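Local coordinates for lipoprotein (Colwellia psychrerythraea, PDB 3O0Y) that is of unknown function but, as a putative lipoprotein related to metallopeptidases, may have a peptidase-like activity, at residues 136-141 with 183-188. Residues are numbered along the deposited sequence; the frame is centred on the assembly and turned at random.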
loop_
_atom_site.group_PDB
_atom_site.type_symbol
_atom_site.label_atom_id
_atom_site.label_comp_id
_atom_site.label_asym_id
_atom_site.label_seq_id
_atom_site.Cartn_x
_atom_site.Cartn_y
_atom_site.Cartn_z
ATOM N N PHE A 136 -5.962 -5.350 13.313
ATOM C CA PHE A 136 -5.359 -6.584 13.878
ATOM C C PHE A 136 -3.833 -6.462 13.926
ATOM O O PHE A 136 -3.155 -6.514 12.863
ATOM C CB PHE A 136 -5.807 -7.775 13.079
ATOM C CG PHE A 136 -7.320 -7.898 12.983
ATOM C CD1 PHE A 136 -8.115 -7.928 14.121
ATOM C CD2 PHE A 136 -7.944 -7.926 11.762
ATOM C CE1 PHE A 136 -9.487 -7.970 14.011
ATOM C CE2 PHE A 136 -9.350 -7.969 11.658
ATOM C CZ PHE A 136 -10.109 -7.987 12.790
ATOM N N ILE A 137 -3.312 -6.219 15.131
ATOM C CA ILE A 137 -1.872 -5.918 15.274
ATOM C C ILE A 137 -1.033 -7.091 14.793
ATOM O O ILE A 137 0.056 -6.885 14.275
ATOM C CB ILE A 137 -1.524 -5.405 16.672
ATOM C CG1 ILE A 137 -0.130 -4.817 16.716
ATOM C CG2 ILE A 137 -1.794 -6.556 17.771
ATOM C CD1 ILE A 137 0.167 -3.992 17.974
ATOM N N VAL A 138 -1.535 -8.320 14.975
ATOM C CA VAL A 138 -0.916 -9.500 14.410
ATOM C C VAL A 138 -1.906 -10.105 13.406
ATOM O O VAL A 138 -3.044 -10.403 13.702
ATOM C CB VAL A 138 -0.560 -10.535 15.508
ATOM C CG1 VAL A 138 0.000 -11.850 14.875
ATOM C CG2 VAL A 138 0.378 -9.899 16.618
ATOM N N ASN A 139 -1.453 -10.223 12.166
ATOM C CA ASN A 139 -2.274 -10.716 11.086
ATOM C C ASN A 139 -1.351 -11.374 10.043
ATOM O O ASN A 139 -0.161 -11.503 10.255
ATOM C CB ASN A 139 -3.151 -9.596 10.507
ATOM C CG ASN A 139 -2.361 -8.536 9.737
ATOM O OD1 ASN A 139 -1.818 -8.842 8.685
ATOM N ND2 ASN A 139 -2.295 -7.310 10.248
ATOM N N GLN A 140 -1.940 -11.935 9.008
ATOM C CA GLN A 140 -1.185 -12.699 8.018
ATOM C C GLN A 140 -0.445 -11.917 6.925
ATOM O O GLN A 140 0.309 -12.497 6.207
ATOM C CB GLN A 140 -2.165 -13.713 7.356
ATOM C CG GLN A 140 -2.895 -13.249 6.072
ATOM C CD GLN A 140 -4.034 -12.206 6.310
ATOM O OE1 GLN A 140 -4.308 -11.791 7.442
ATOM N NE2 GLN A 140 -4.632 -11.737 5.214
ATOM N N ILE A 141 -0.762 -10.655 6.726
ATOM C CA ILE A 141 -0.338 -9.882 5.589
ATOM C C ILE A 141 0.609 -8.746 5.964
ATOM O O ILE A 141 1.538 -8.503 5.223
ATOM C CB ILE A 141 -1.523 -9.416 4.701
ATOM C CG1 ILE A 141 -1.078 -8.643 3.458
ATOM C CG2 ILE A 141 -2.556 -8.558 5.482
ATOM C CD1 ILE A 141 -2.203 -8.516 2.369
ATOM N N GLU A 183 1.071 -7.531 24.573
ATOM C CA GLU A 183 0.271 -6.735 25.512
ATOM C C GLU A 183 -0.905 -6.056 24.832
ATOM O O GLU A 183 -1.995 -6.010 25.419
ATOM C CB GLU A 183 1.140 -5.680 26.193
ATOM C CG GLU A 183 0.605 -5.120 27.458
ATOM C CD GLU A 183 1.478 -3.974 27.970
ATOM O OE1 GLU A 183 2.700 -3.904 27.573
ATOM O OE2 GLU A 183 0.889 -3.126 28.718
ATOM N N LYS A 184 -0.685 -5.491 23.633
ATOM C CA LYS A 184 -1.781 -4.829 22.883
ATOM C C LYS A 184 -2.806 -5.837 22.345
ATOM O O LYS A 184 -4.004 -5.637 22.467
ATOM C CB LYS A 184 -1.215 -3.993 21.703
ATOM C CG LYS A 184 -2.212 -3.035 21.103
ATOM C CD LYS A 184 -2.873 -2.084 22.104
ATOM C CE LYS A 184 -3.690 -1.000 21.399
ATOM N NZ LYS A 184 -4.750 -1.484 20.494
ATOM N N GLN A 185 -2.356 -6.965 21.809
ATOM C CA GLN A 185 -3.279 -8.001 21.293
ATOM C C GLN A 185 -4.186 -8.523 22.453
ATOM O O GLN A 185 -5.399 -8.719 22.287
ATOM C CB GLN A 185 -2.454 -9.142 20.801
ATOM C CG GLN A 185 -3.248 -10.255 20.049
ATOM C CD GLN A 185 -2.368 -11.439 19.681
ATOM O OE1 GLN A 185 -1.734 -12.048 20.562
ATOM N NE2 GLN A 185 -2.388 -11.824 18.408
ATOM N N THR A 186 -3.554 -8.623 23.619
ATOM C CA THR A 186 -4.280 -9.081 24.828
ATOM C C THR A 186 -5.285 -8.055 25.294
ATOM O O THR A 186 -6.431 -8.435 25.601
ATOM C CB THR A 186 -3.304 -9.445 25.975
ATOM O OG1 THR A 186 -2.573 -10.600 25.578
ATOM C CG2 THR A 186 -4.039 -9.791 27.266
ATOM N N ALA A 187 -4.880 -6.779 25.315
ATOM C CA ALA A 187 -5.791 -5.660 25.661
ATOM C C ALA A 187 -6.989 -5.655 24.720
ATOM O O ALA A 187 -8.099 -5.420 25.128
ATOM C CB ALA A 187 -5.051 -4.265 25.627
ATOM N N ASP A 188 -6.739 -5.761 23.412
ATOM C CA ASP A 188 -7.839 -5.800 22.479
ATOM C C ASP A 188 -8.761 -7.004 22.691
ATOM O O ASP A 188 -9.968 -6.852 22.729
ATOM C CB ASP A 188 -7.297 -5.788 21.038
ATOM C CG ASP A 188 -6.569 -4.507 20.658
ATOM O OD1 ASP A 188 -6.436 -3.560 21.448
ATOM O OD2 ASP A 188 -6.119 -4.462 19.465
HETATM O O HOH W 1 -5.435 -5.803 17.164
HETATM O O HOH W 2 -3.868 -10.002 16.424
#
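Ile137 and Val138 meet Lys184 and Gln185 in a buried, water-bridged loop-on-helix contact, which joins the loop between strand 126-128 and helix 144-154 to one face of helix 174-190 in this mainly helical DUF885 protein. It illustrates how a loop can dock on a helix without one direct hydrogen bond across the join. Ile137 straddles two neighbouring helix positions: its CG2 rests 4.0 Å from CB of Gln185, while CG1, anti to the backbone N (chi1 -167°), carries CD1 across the root of Lys184 at about a right angle, 4.0 Å from CB of Lys184. With an alanine here, CG2 and CD1 would be gone, and these two helix CB atoms would probably face a gap in place of the methyls. The lysine chain, bent at chi2 and chi4, carries NZ to the syn lone pair of Asp188 OD1 in a salt bridge one helical turn on. NZ also donates to Asn123 O and Gly125 O, just before strand 126-128, and Asp188 OD2 accepts from Gly125 N. Gln185 slants against Val138, its NE2 3.7 Å from CB of Val138, which also touches helices 197-210 and 236-268. Two waters supply the polar links. One accepts from Ile137 N and donates to Asp188 OD2; the other accepts from Gln185 NE2 and donates to Val138 O. Farther along, an Asx turn shapes the loop, Asn139 OD1 taking the N-H of Ile141 in its carbonyl plane, with Ile141 N 2.9 Å from OD1.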